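Polysaccharide deacetylase (PDB 4HD5) binds a zinc ion and probably, like related polysaccharide deacetylases, hydrolyses carbon-nitrogen (not peptide) bonds to remove acetyl groups from amino sugars. Local coordinates at residues 137-142 and 192-197; 143-148 and 326-331; 160-165 and 345-350; 174-179 and 353-358; 184-189 and 229-234. One frame throughout, in Å; residues are numbered along the deposited sequence.

Contact 1: residues 137-142 and 192-197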
# COMPACT_ATOMS: atom_id res chain seq x y z
N ILE A 137 -19.67 -2.41 7.50
CA ILE A 137 -18.44 -1.92 6.88
C ILE A 137 -18.66 -1.72 5.40
O ILE A 137 -19.27 -2.55 4.72
CB ILE A 137 -17.29 -2.94 7.04
CG1 ILE A 137 -17.11 -3.35 8.51
CG2 ILE A 137 -16.00 -2.37 6.47
CD1 ILE A 137 -16.62 -2.24 9.41
N ILE A 138 -18.16 -0.59 4.90
CA ILE A 138 -18.09 -0.31 3.47
C ILE A 138 -16.68 0.20 3.18
O ILE A 138 -16.14 1.01 3.94
CB ILE A 138 -19.16 0.71 3.03
CG1 ILE A 138 -19.18 0.83 1.50
CG2 ILE A 138 -18.93 2.07 3.67
CD1 ILE A 138 -20.34 1.63 0.96
N THR A 139 -16.09 -0.28 2.09
CA THR A 139 -14.71 0.03 1.75
C THR A 139 -14.59 0.60 0.35
O THR A 139 -14.84 -0.08 -0.64
CB THR A 139 -13.82 -1.21 1.93
OG1 THR A 139 -13.76 -1.53 3.32
CG2 THR A 139 -12.40 -0.99 1.38
N PHE A 140 -14.23 1.88 0.29
CA PHE A 140 -13.90 2.55 -0.95
C PHE A 140 -12.40 2.36 -1.17
O PHE A 140 -11.58 2.92 -0.44
CB PHE A 140 -14.25 4.04 -0.86
CG PHE A 140 -15.74 4.31 -0.81
CD1 PHE A 140 -16.43 4.19 0.39
CD2 PHE A 140 -16.44 4.68 -1.95
CE1 PHE A 140 -17.80 4.44 0.45
CE2 PHE A 140 -17.80 4.93 -1.90
CZ PHE A 140 -18.48 4.82 -0.70
N GLU A 141 -12.05 1.54 -2.16
CA GLU A 141 -10.65 1.20 -2.41
C GLU A 141 -9.83 2.47 -2.56
O GLU A 141 -10.23 3.38 -3.27
CB GLU A 141 -10.51 0.39 -3.69
CG GLU A 141 -11.14 -1.00 -3.61
CD GLU A 141 -10.46 -1.89 -2.60
OE1 GLU A 141 -9.28 -1.67 -2.27
OE2 GLU A 141 -11.14 -2.82 -2.11
N GLN A 142 -8.69 2.54 -1.88
CA GLN A 142 -7.82 3.69 -2.14
C GLN A 142 -6.64 3.34 -3.02
O GLN A 142 -6.20 2.19 -3.09
CB GLN A 142 -7.42 4.47 -0.89
CG GLN A 142 -7.20 3.73 0.42
CD GLN A 142 -6.85 4.69 1.55
OE1 GLN A 142 -7.07 5.91 1.45
NE2 GLN A 142 -6.32 4.16 2.64
N ASP A 192 -3.53 -3.79 5.19
CA ASP A 192 -3.78 -2.52 5.85
C ASP A 192 -3.98 -1.31 4.92
O ASP A 192 -4.19 -0.19 5.41
CB ASP A 192 -2.65 -2.19 6.84
CG ASP A 192 -2.62 -3.13 8.06
OD1 ASP A 192 -3.63 -3.81 8.35
OD2 ASP A 192 -1.57 -3.16 8.73
N ILE A 193 -3.93 -1.50 3.60
CA ILE A 193 -3.94 -0.36 2.67
C ILE A 193 -5.20 0.50 2.78
O ILE A 193 -5.13 1.69 2.54
CB ILE A 193 -3.71 -0.74 1.18
CG1 ILE A 193 -4.69 -1.81 0.70
CG2 ILE A 193 -2.28 -1.22 0.97
CD1 ILE A 193 -4.91 -1.81 -0.80
N ASN A 194 -6.33 -0.10 3.15
CA ASN A 194 -7.57 0.66 3.34
C ASN A 194 -7.83 1.09 4.79
O ASN A 194 -8.82 1.78 5.08
CB ASN A 194 -8.75 -0.15 2.78
CG ASN A 194 -8.75 -0.21 1.27
OD1 ASN A 194 -8.62 0.81 0.59
ND2 ASN A 194 -8.89 -1.41 0.72
N LYS A 195 -6.93 0.71 5.70
CA LYS A 195 -7.06 1.00 7.12
C LYS A 195 -6.12 2.11 7.58
O LYS A 195 -6.18 2.51 8.73
CB LYS A 195 -6.82 -0.28 7.94
CG LYS A 195 -7.82 -1.39 7.61
CD LYS A 195 -7.53 -2.65 8.40
CE LYS A 195 -8.46 -3.78 7.98
NZ LYS A 195 -8.00 -5.07 8.57
N VAL A 196 -5.26 2.61 6.70
CA VAL A 196 -4.35 3.71 7.04
C VAL A 196 -4.53 4.90 6.12
O VAL A 196 -5.06 4.77 5.01
CB VAL A 196 -2.87 3.26 7.01
CG1 VAL A 196 -2.66 2.03 7.87
CG2 VAL A 196 -2.40 3.00 5.58
N ASN A 197 -4.07 6.06 6.58
CA ASN A 197 -4.08 7.26 5.77
C ASN A 197 -2.90 7.29 4.80
O ASN A 197 -1.78 6.99 5.17
CB ASN A 197 -4.07 8.51 6.65
CG ASN A 197 -5.43 8.78 7.26
OD1 ASN A 197 -6.47 8.65 6.60
ND2 ASN A 197 -5.44 9.14 8.53
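Q142 runs out straight beyond CG (chi2 -178°), which carries its amide to the 192-197 loop, while N194, with CG opposite its own carbonyl carbon, slides past it the other way; the two amide planes lie 27° apart. Q142 NE2 spends its N-H groups on two backbone carbonyls: V196 O at 2.8 Å, met almost head-on in the amide plane, and I193 O at 2.7 Å, in that carbonyl's plane. N194 answers with both ends of its amide. Its OD1 accepts from Q142 N at 3.0 Å, and its ND2 gives a nearly straight bond (170°) to E141 OE1 at 3.0 Å, reaching the oxygen from above the carboxylate plane. T139 CG2 rests 3.6 Å from N194 ND2. Two side-chain amides, each gripped by two bonds, thus hold the turn just after strand 130-140, an edge strand of the four-stranded antiparallel sheet, at a fixed orientation to the loop leading into barrel strand 199-206.

Contact 2: residues 143-148 and 326-331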
# COMPACT_ATOMS: atom_id res chain seq x y z
N LYS A 143 -6.18 4.35 -3.73
CA LYS A 143 -5.06 4.22 -4.63
C LYS A 143 -3.78 4.09 -3.84
O LYS A 143 -3.67 4.64 -2.75
CB LYS A 143 -5.00 5.41 -5.58
CG LYS A 143 -6.03 5.29 -6.69
CD LYS A 143 -6.34 6.60 -7.40
CE LYS A 143 -5.09 7.38 -7.79
NZ LYS A 143 -4.81 8.49 -6.85
N VAL A 144 -2.83 3.33 -4.39
CA VAL A 144 -1.59 3.04 -3.69
C VAL A 144 -0.44 3.29 -4.65
O VAL A 144 -0.24 2.54 -5.59
CB VAL A 144 -1.52 1.58 -3.21
CG1 VAL A 144 -0.27 1.38 -2.37
CG2 VAL A 144 -2.77 1.21 -2.42
N PRO A 145 0.30 4.39 -4.43
CA PRO A 145 1.51 4.56 -5.20
C PRO A 145 2.60 3.61 -4.72
O PRO A 145 2.81 3.46 -3.52
CB PRO A 145 1.91 6.01 -4.95
CG PRO A 145 0.91 6.58 -4.00
CD PRO A 145 0.11 5.45 -3.44
N VAL A 146 3.28 2.97 -5.68
CA VAL A 146 4.41 2.14 -5.40
C VAL A 146 5.61 2.80 -6.08
O VAL A 146 5.76 2.74 -7.32
CB VAL A 146 4.19 0.69 -5.89
CG1 VAL A 146 5.35 -0.20 -5.47
CG2 VAL A 146 2.88 0.16 -5.32
N LEU A 147 6.45 3.43 -5.27
CA LEU A 147 7.57 4.20 -5.77
C LEU A 147 8.70 3.26 -6.18
O LEU A 147 9.00 2.29 -5.47
CB LEU A 147 8.09 5.18 -4.72
CG LEU A 147 7.13 6.20 -4.14
CD1 LEU A 147 7.85 7.10 -3.15
CD2 LEU A 147 6.49 7.03 -5.24
N MET A 148 9.33 3.57 -7.30
CA MET A 148 10.47 2.81 -7.77
C MET A 148 11.70 3.70 -7.70
O MET A 148 11.82 4.66 -8.46
CB MET A 148 10.26 2.33 -9.22
CG MET A 148 11.47 1.60 -9.80
SD MET A 148 11.16 0.90 -11.45
CE MET A 148 10.50 2.30 -12.30
N PRO A 326 4.38 2.55 -15.74
CA PRO A 326 4.06 3.73 -14.93
C PRO A 326 2.61 3.78 -14.52
O PRO A 326 1.73 3.52 -15.34
CB PRO A 326 4.37 4.91 -15.86
CG PRO A 326 4.28 4.34 -17.23
CD PRO A 326 4.72 2.90 -17.13
N GLY A 327 2.37 4.12 -13.26
CA GLY A 327 1.01 4.33 -12.77
C GLY A 327 0.92 4.05 -11.29
O GLY A 327 1.89 3.61 -10.67
N GLN A 328 -0.28 4.27 -10.74
CA GLN A 328 -0.57 3.97 -9.35
C GLN A 328 -1.47 2.76 -9.29
O GLN A 328 -2.32 2.57 -10.15
CB GLN A 328 -1.25 5.16 -8.70
CG GLN A 328 -0.43 6.43 -8.75
CD GLN A 328 -1.01 7.54 -7.91
OE1 GLN A 328 -0.85 8.73 -8.23
NE2 GLN A 328 -1.68 7.17 -6.82
N PHE A 329 -1.31 1.95 -8.25
CA PHE A 329 -2.15 0.76 -8.09
C PHE A 329 -3.49 1.09 -7.46
O PHE A 329 -3.59 1.94 -6.58
CB PHE A 329 -1.45 -0.30 -7.24
CG PHE A 329 -2.27 -1.53 -7.04
CD1 PHE A 329 -2.25 -2.56 -7.97
CD2 PHE A 329 -3.11 -1.65 -5.94
CE1 PHE A 329 -3.03 -3.68 -7.80
CE2 PHE A 329 -3.90 -2.77 -5.77
CZ PHE A 329 -3.85 -3.79 -6.70
N ILE A 330 -4.53 0.40 -7.91
CA ILE A 330 -5.79 0.36 -7.20
C ILE A 330 -6.40 -1.02 -7.39
O ILE A 330 -6.22 -1.64 -8.43
CB ILE A 330 -6.75 1.50 -7.64
CG1 ILE A 330 -7.98 1.55 -6.73
CG2 ILE A 330 -7.16 1.35 -9.10
CD1 ILE A 330 -8.81 2.80 -6.89
N THR A 331 -7.08 -1.51 -6.36
CA THR A 331 -7.64 -2.86 -6.40
C THR A 331 -8.91 -2.83 -7.23
O THR A 331 -9.88 -2.15 -6.86
CB THR A 331 -7.94 -3.38 -4.97
OG1 THR A 331 -6.73 -3.41 -4.19
CG2 THR A 331 -8.56 -4.78 -5.01
O HOH W 1 2.13 2.39 -8.28
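V144 and F329 form a single antiparallel bridge, a hydrogen-bonded pair: V144 N gives to F329 O at 2.7 Å in the carbonyl plane, and F329 N gives to V144 O at 2.9 Å from well above that plane. F329 O also receives a CA-H contact from K143, CA to O 3.3 Å. Towards the strand the chains part, and a water fills in, accepting from V146 N and donating to G327 O at 2.7 Å. Among the side chains, K143 lays its CG against I330 CD1 at 3.7 Å, then bends at chi3 (47°) and chi4, which brings its ammonium end near the end of the Q328 side chain. Q328 itself runs alongside P145, pointing the same way. F329 has CG opposite its backbone N (chi1 179°); its CB stays 3.5 Å from V144 O while the ring leads off to meet W190 edge-to-face. G327 has a phi of 152°, a backbone setting that suits a residue without a side chain. V146 and L147 belong to strand 146-149, which lies between the parallel strands 199-206 and 341-345; the bridge therefore fastens the loop after strand 320-326 to the entry of a strand of the TIM-barrel-like deacetylase domain.

Contact 3: residues 160-165 and 345-350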
# COMPACT_ATOMS: atom_id res chain seq x y z
N ILE A 160 23.61 4.33 -14.82
CA ILE A 160 22.63 4.99 -15.67
C ILE A 160 22.17 6.26 -14.95
O ILE A 160 21.64 6.17 -13.85
CB ILE A 160 21.44 4.06 -15.98
CG1 ILE A 160 21.95 2.77 -16.64
CG2 ILE A 160 20.42 4.78 -16.85
CD1 ILE A 160 20.90 1.71 -16.93
N LYS A 161 22.38 7.42 -15.57
CA LYS A 161 22.15 8.71 -14.91
C LYS A 161 20.75 8.79 -14.32
O LYS A 161 20.57 9.16 -13.15
CB LYS A 161 22.35 9.89 -15.88
CG LYS A 161 22.49 11.24 -15.19
CD LYS A 161 22.59 12.44 -16.13
CE LYS A 161 23.60 12.24 -17.26
NZ LYS A 161 24.00 13.53 -17.91
N ASP A 162 19.76 8.44 -15.12
CA ASP A 162 18.36 8.60 -14.70
C ASP A 162 17.99 7.77 -13.48
O ASP A 162 16.99 8.06 -12.81
CB ASP A 162 17.39 8.30 -15.85
CG ASP A 162 15.99 8.78 -15.54
OD1 ASP A 162 15.84 9.97 -15.22
OD2 ASP A 162 15.04 7.97 -15.57
N LEU A 163 18.78 6.74 -13.18
CA LEU A 163 18.52 5.83 -12.05
C LEU A 163 19.12 6.31 -10.71
O LEU A 163 18.98 5.63 -9.70
CB LEU A 163 19.05 4.42 -12.37
CG LEU A 163 18.10 3.39 -13.02
CD1 LEU A 163 17.10 4.01 -13.97
CD2 LEU A 163 18.89 2.28 -13.72
N PHE A 164 19.78 7.46 -10.71
CA PHE A 164 20.41 8.00 -9.52
C PHE A 164 19.64 9.16 -8.97
O PHE A 164 19.41 10.14 -9.67
CB PHE A 164 21.84 8.43 -9.82
CG PHE A 164 22.79 7.29 -9.80
CD1 PHE A 164 22.84 6.41 -10.86
CD2 PHE A 164 23.59 7.04 -8.68
CE1 PHE A 164 23.71 5.33 -10.85
CE2 PHE A 164 24.44 5.95 -8.66
CZ PHE A 164 24.50 5.10 -9.75
N VAL A 165 19.21 9.04 -7.72
CA VAL A 165 18.57 10.14 -7.00
C VAL A 165 19.50 10.54 -5.86
O VAL A 165 19.91 9.69 -5.07
CB VAL A 165 17.18 9.72 -6.46
CG1 VAL A 165 16.62 10.77 -5.52
CG2 VAL A 165 16.22 9.45 -7.62
N ARG A 345 7.84 5.91 -11.21
CA ARG A 345 9.28 6.09 -11.40
C ARG A 345 9.71 7.44 -10.86
O ARG A 345 9.07 8.46 -11.17
CB ARG A 345 9.62 5.98 -12.88
CG ARG A 345 11.10 6.06 -13.19
CD ARG A 345 11.36 5.89 -14.69
NE ARG A 345 11.33 4.50 -15.15
CZ ARG A 345 12.30 3.60 -14.96
NH1 ARG A 345 13.40 3.92 -14.27
NH2 ARG A 345 12.17 2.37 -15.43
N ILE A 346 10.78 7.46 -10.06
CA ILE A 346 11.41 8.71 -9.63
C ILE A 346 12.67 8.88 -10.46
O ILE A 346 13.45 7.95 -10.59
CB ILE A 346 11.76 8.72 -8.11
CG1 ILE A 346 10.52 8.42 -7.25
CG2 ILE A 346 12.40 10.05 -7.71
CD1 ILE A 346 9.27 9.16 -7.68
N HIS A 347 12.85 10.06 -11.06
CA HIS A 347 13.95 10.31 -12.00
C HIS A 347 15.06 11.12 -11.33
O HIS A 347 14.86 11.73 -10.29
CB HIS A 347 13.45 11.10 -13.21
CG HIS A 347 12.32 10.46 -13.95
ND1 HIS A 347 12.52 9.52 -14.93
CD2 HIS A 347 10.98 10.64 -13.87
CE1 HIS A 347 11.35 9.14 -15.43
NE2 HIS A 347 10.40 9.81 -14.79
N HIS A 348 16.21 11.14 -11.98
CA HIS A 348 17.37 11.91 -11.50
C HIS A 348 17.03 13.39 -11.24
O HIS A 348 17.52 13.98 -10.27
CB HIS A 348 18.47 11.77 -12.55
CG HIS A 348 19.77 12.42 -12.19
ND1 HIS A 348 20.38 13.34 -13.01
CD2 HIS A 348 20.61 12.25 -11.14
CE1 HIS A 348 21.52 13.73 -12.47
NE2 HIS A 348 21.68 13.08 -11.33
N THR A 349 16.21 13.98 -12.11
CA THR A 349 15.89 15.40 -12.06
C THR A 349 14.52 15.71 -11.45
O THR A 349 14.10 16.86 -11.44
CB THR A 349 15.90 16.00 -13.48
OG1 THR A 349 15.04 15.24 -14.31
CG2 THR A 349 17.31 15.99 -14.06
N THR A 350 13.83 14.68 -10.96
CA THR A 350 12.53 14.86 -10.31
C THR A 350 12.65 15.79 -9.10
O THR A 350 13.42 15.53 -8.19
CB THR A 350 11.97 13.51 -9.84
OG1 THR A 350 11.82 12.63 -10.96
CG2 THR A 350 10.63 13.68 -9.14
O HOH W 2 15.87 7.02 -10.30
O HOH W 3 16.24 12.74 -14.84
O HOH W 4 14.35 6.32 -12.93
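The H348 ring carries K161 CG over one face, a CH-pi contact 4.0 Å from the ring centroid, with the methylene set toward the rim. The H347 ring has R345 CG above one face and, at its edge, T350 OG1 and the carboxylate of D162, whose plane is turned 35° from that of the ring. Here H347 ND1 gives a nearly straight bond (164°) at 3.0 Å to D162 OD2, which accepts through its syn lone pair; a longer, weak bond from ND1 reaches D162 OD1. D162 can reach across because its CG stands opposite the backbone N (chi1 -166°). H348 N adds weak bonds to D162 OD1 and D162 O. At the edge of the R345 guanidinium lie L163 CD1, 3.7 Å from NH1, and a water 2.9 Å from NH1; D162 OD2 is opposite in charge but beyond a salt bridge, and well out of the guanidinium plane. Segment 345-350 leaves barrel strand 341-345 and turns through a type I beta turn, H347 to T350, with H347 N bonded to T350 OG1, before helix 352-358. The facing 3-10 turn 161-163 leads into the short, weakly bonded strand 164-165, paired with 151-152; the L163 side chain is about 8 Å from the zinc ion. Another water joins D162 OD1 to T349 OG1. V165 CG2 meets I346 CG2 at 3.9 Å, and F164 meets Y155 edge-to-face.

Contact 4: residues 174-179 and 353-358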
# COMPACT_ATOMS: atom_id res chain seq x y z
N MET A 174 11.46 12.04 1.17
CA MET A 174 11.01 11.33 2.36
C MET A 174 10.45 12.31 3.40
O MET A 174 9.46 12.01 4.05
CB MET A 174 12.13 10.49 2.95
CG MET A 174 12.60 9.37 2.04
SD MET A 174 11.29 8.21 1.57
CE MET A 174 10.75 8.81 -0.02
N LYS A 175 11.07 13.49 3.54
CA LYS A 175 10.53 14.49 4.46
C LYS A 175 9.14 14.97 4.03
O LYS A 175 8.28 15.25 4.88
CB LYS A 175 11.48 15.68 4.62
CG LYS A 175 11.13 16.56 5.81
CD LYS A 175 12.28 17.48 6.19
CE LYS A 175 11.91 18.37 7.36
NZ LYS A 175 10.72 19.23 7.09
N HIS A 176 8.90 15.03 2.72
CA HIS A 176 7.58 15.40 2.22
C HIS A 176 6.51 14.37 2.64
O HIS A 176 5.41 14.73 3.09
CB HIS A 176 7.59 15.58 0.70
CG HIS A 176 6.22 15.71 0.11
ND1 HIS A 176 5.50 16.88 0.15
CD2 HIS A 176 5.43 14.81 -0.51
CE1 HIS A 176 4.32 16.69 -0.41
NE2 HIS A 176 4.26 15.45 -0.83
N LEU A 177 6.85 13.08 2.54
CA LEU A 177 5.96 12.01 3.01
C LEU A 177 5.70 12.13 4.53
O LEU A 177 4.56 11.92 4.99
CB LEU A 177 6.55 10.64 2.68
CG LEU A 177 6.82 10.32 1.19
CD1 LEU A 177 7.27 8.88 1.03
CD2 LEU A 177 5.59 10.58 0.33
N LYS A 178 6.74 12.45 5.30
CA LYS A 178 6.61 12.59 6.76
C LYS A 178 5.70 13.76 7.13
O LYS A 178 4.75 13.62 7.89
CB LYS A 178 7.98 12.78 7.41
CG LYS A 178 7.95 13.08 8.91
CD LYS A 178 9.36 13.10 9.47
CE LYS A 178 9.38 13.34 10.97
NZ LYS A 178 10.75 13.16 11.51
N ASP A 179 6.00 14.92 6.55
CA ASP A 179 5.26 16.13 6.86
C ASP A 179 3.79 16.10 6.41
O ASP A 179 2.96 16.79 6.98
CB ASP A 179 5.99 17.35 6.27
CG ASP A 179 7.36 17.59 6.92
OD1 ASP A 179 7.67 17.00 7.98
OD2 ASP A 179 8.15 18.37 6.34
N GLU A 353 8.19 18.79 -6.06
CA GLU A 353 6.88 19.14 -6.58
C GLU A 353 6.41 18.16 -7.66
O GLU A 353 5.28 17.68 -7.60
CB GLU A 353 6.89 20.60 -7.03
CG GLU A 353 6.83 21.57 -5.84
CD GLU A 353 8.11 21.64 -5.01
OE1 GLU A 353 9.22 21.66 -5.59
OE2 GLU A 353 8.00 21.73 -3.75
N GLN A 354 7.29 17.81 -8.60
CA GLN A 354 6.99 16.74 -9.56
C GLN A 354 6.68 15.44 -8.84
O GLN A 354 5.73 14.73 -9.19
CB GLN A 354 8.16 16.53 -10.53
CG GLN A 354 8.33 17.66 -11.53
CD GLN A 354 9.63 17.58 -12.31
OE1 GLN A 354 10.68 17.24 -11.77
NE2 GLN A 354 9.57 17.90 -13.60
N PHE A 355 7.47 15.14 -7.81
CA PHE A 355 7.31 13.93 -7.00
C PHE A 355 5.92 13.91 -6.37
O PHE A 355 5.19 12.94 -6.51
CB PHE A 355 8.42 13.93 -5.94
CG PHE A 355 8.26 12.90 -4.85
CD1 PHE A 355 8.59 11.57 -5.07
CD2 PHE A 355 7.86 13.27 -3.58
CE1 PHE A 355 8.48 10.63 -4.05
CE2 PHE A 355 7.74 12.34 -2.56
CZ PHE A 355 8.05 11.02 -2.79
N ALA A 356 5.56 15.01 -5.70
CA ALA A 356 4.28 15.12 -5.02
C ALA A 356 3.11 14.96 -5.98
O ALA A 356 2.15 14.27 -5.67
CB ALA A 356 4.18 16.44 -4.28
N SER A 357 3.20 15.60 -7.13
CA SER A 357 2.15 15.48 -8.14
C SER A 357 2.00 14.05 -8.68
O SER A 357 0.88 13.63 -8.99
CB SER A 357 2.40 16.44 -9.30
OG SER A 357 2.38 17.78 -8.82
N SER A 358 3.11 13.33 -8.78
CA SER A 358 3.10 11.98 -9.34
C SER A 358 2.43 10.97 -8.41
O SER A 358 2.01 9.91 -8.86
CB SER A 358 4.52 11.52 -9.73
OG SER A 358 5.31 11.13 -8.61
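Apolar contacts come first, and F355 is at their centre. Its CB points toward helix 167-179, and CG opposite the backbone N (chi1 169°) lets the CE2-CZ rim meet L177 and H176. L177 CD2 lies 4.0 Å from F355 CZ, the two side chains crossing at about a right angle, and M174 bends back through chi1 and chi2 so that its CE ends 4.5 Å from the same CZ. H176 CD2 comes to the edge of the F355 ring, near its plane, 4.0 Å from CE2. The same imidazole meets A356: the A356 CB methyl sits 3.6 Å from H176 NE2, obliquely to the ring. H176 also has CG opposite its backbone N, which brings CD2 and NE2 to F355 and A356. Segments 174-179 and 353-358 cross at -52° with their axes 10.8 Å apart, a wide spacing that F355 and H176 bridge from either helix. Both belong to the helical layer around the parallel barrel: F355 packs on L147 and Y149 of strand 146-149, and M174 packs on Y149 and on L218 and L221 of helix 211-221. Polar bonds run within each segment, and K178 also reaches D223. K175 NZ forms a salt bridge with D179 OD2 at 2.8 Å, through the syn lone pair of the carboxylate. S358 OG gives to F355 O at 2.8 Å.

Contact 5: residues 184-189 and 229-234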
# COMPACT_ATOMS: atom_id res chain seq x y z
N LEU A 184 4.04 4.71 5.31
CA LEU A 184 4.91 3.88 4.50
C LEU A 184 4.72 2.42 4.88
O LEU A 184 4.89 2.04 6.04
CB LEU A 184 6.38 4.28 4.66
CG LEU A 184 6.84 5.53 3.93
CD1 LEU A 184 5.98 6.74 4.25
CD2 LEU A 184 8.30 5.81 4.27
N LEU A 185 4.36 1.63 3.89
CA LEU A 185 4.05 0.22 4.09
C LEU A 185 5.03 -0.67 3.34
O LEU A 185 5.79 -0.20 2.50
CB LEU A 185 2.64 -0.06 3.59
CG LEU A 185 1.54 0.71 4.32
CD1 LEU A 185 0.20 0.45 3.68
CD2 LEU A 185 1.51 0.33 5.79
N THR A 186 4.99 -1.95 3.68
CA THR A 186 5.68 -2.99 2.96
C THR A 186 4.64 -4.08 2.73
O THR A 186 3.50 -4.00 3.25
CB THR A 186 6.90 -3.54 3.73
OG1 THR A 186 6.47 -4.05 4.99
CG2 THR A 186 7.95 -2.44 3.97
N PHE A 187 4.99 -5.09 1.94
CA PHE A 187 4.00 -6.05 1.45
C PHE A 187 3.43 -6.98 2.53
O PHE A 187 2.31 -7.50 2.37
CB PHE A 187 4.51 -6.79 0.22
CG PHE A 187 4.57 -5.91 -1.00
CD1 PHE A 187 3.40 -5.59 -1.69
CD2 PHE A 187 5.76 -5.32 -1.39
CE1 PHE A 187 3.45 -4.74 -2.80
CE2 PHE A 187 5.80 -4.47 -2.49
CZ PHE A 187 4.65 -4.19 -3.19
N GLU A 188 4.16 -7.13 3.63
CA GLU A 188 3.65 -7.82 4.81
C GLU A 188 2.42 -7.12 5.40
O GLU A 188 1.66 -7.74 6.15
CB GLU A 188 4.73 -7.94 5.88
CG GLU A 188 5.98 -8.69 5.42
CD GLU A 188 7.09 -7.79 4.89
OE1 GLU A 188 6.85 -6.60 4.61
OE2 GLU A 188 8.21 -8.30 4.73
N ARG A 189 2.25 -5.83 5.10
CA ARG A 189 1.10 -5.06 5.60
C ARG A 189 0.09 -4.74 4.50
O ARG A 189 -0.66 -3.75 4.59
CB ARG A 189 1.59 -3.78 6.28
CG ARG A 189 2.29 -4.01 7.61
CD ARG A 189 2.54 -2.70 8.34
NE ARG A 189 1.29 -2.07 8.73
CZ ARG A 189 1.16 -0.81 9.17
NH1 ARG A 189 2.22 -0.02 9.30
NH2 ARG A 189 -0.04 -0.36 9.49
N ALA A 229 9.36 2.68 6.47
CA ALA A 229 9.51 1.31 6.05
C ALA A 229 9.75 1.36 4.56
O ALA A 229 9.29 2.27 3.88
CB ALA A 229 8.25 0.53 6.35
N ALA A 230 10.50 0.40 4.05
CA ALA A 230 10.73 0.30 2.62
C ALA A 230 11.04 -1.13 2.22
O ALA A 230 11.38 -1.96 3.06
CB ALA A 230 11.87 1.22 2.20
N THR A 231 10.93 -1.38 0.92
CA THR A 231 11.16 -2.68 0.35
C THR A 231 12.41 -2.62 -0.54
O THR A 231 12.56 -1.73 -1.36
CB THR A 231 9.94 -3.12 -0.48
OG1 THR A 231 8.83 -3.32 0.39
CG2 THR A 231 10.22 -4.44 -1.23
N GLU A 232 13.32 -3.55 -0.34
CA GLU A 232 14.49 -3.69 -1.18
C GLU A 232 14.37 -4.98 -2.00
O GLU A 232 14.28 -6.06 -1.43
CB GLU A 232 15.73 -3.76 -0.29
CG GLU A 232 17.02 -4.13 -0.99
CD GLU A 232 17.50 -3.02 -1.90
OE1 GLU A 232 17.84 -1.94 -1.36
OE2 GLU A 232 17.53 -3.22 -3.15
N TYR A 233 14.38 -4.87 -3.32
CA TYR A 233 14.40 -6.08 -4.16
C TYR A 233 15.83 -6.50 -4.48
O TYR A 233 16.50 -5.86 -5.28
CB TYR A 233 13.63 -5.85 -5.44
CG TYR A 233 12.16 -5.55 -5.27
CD1 TYR A 233 11.27 -6.54 -4.91
CD2 TYR A 233 11.66 -4.29 -5.53
CE1 TYR A 233 9.92 -6.28 -4.80
CE2 TYR A 233 10.32 -4.01 -5.42
CZ TYR A 233 9.45 -5.01 -5.06
OH TYR A 233 8.11 -4.73 -4.97
N MET A 234 16.29 -7.58 -3.86
CA MET A 234 17.68 -8.01 -3.98
C MET A 234 17.94 -9.02 -5.11
O MET A 234 17.21 -10.00 -5.26
CB MET A 234 18.11 -8.65 -2.66
CG MET A 234 19.58 -9.00 -2.59
SD MET A 234 20.61 -7.54 -2.32
CE MET A 234 22.18 -8.14 -2.92
O HOH W 5 7.60 -0.83 0.52
O HOH W 6 7.32 2.02 2.05
O HOH W 7 7.71 -5.80 1.14
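The F187 and Y233 side chains cross at about a right angle, with F187 CE2 3.4 Å from Y233 OH; the same ring lies across T231, its CD2 4.1 Å from T231 OG1. T186 CB points toward the strand, and its CG2 sits 3.6 Å from A230 O and 3.8 Å from A229 CB. That leaves T186 OG1, placed between its backbone N and carbonyl carbon (chi1 59°), to give a 2.6 Å bond to E188 OE1. L184 packs its CB against A229 O, 3.6 Å away. One water lies within hydrogen-bonding distance of L185 O and A229 O; two others link T231 OG1 with L185 O and with F187 N. A229 N is buried here without a partner. Strands 183-185 and 230-234 flank strand 199-206, which pairs parallel with each, and the contact lies across the beginning of that middle strand; F187 turns inward onto F201 and F320, and Y233 reaches the barrel interior beside T203, D205 and the zinc ligand H264.

In the fold
The first segments of contacts 1 and 2 are consecutive in the chain, and the contacts touch where E141 OE1 meets T331 CB at 3.5 Å, carrying the link from the N-terminal antiparallel sheet into the barrel. I193 of contact 1 also packs on L185 of contact 5. Contacts 2, 3 and 4 share a core: L147 CD1 lies 3.7 Å from F355 CE1, and I346 CD1 lies 3.6 Å from F355 CD1. Contact 5 is nested inside the loops closed by contacts 2, 3 and 4. Contacts 3 and 5 approach the metal, bound by D206, H264 and H268, with the Y233 side chain about 7 Å from the zinc ion; contacts 1, 2 and 4 lie away from it.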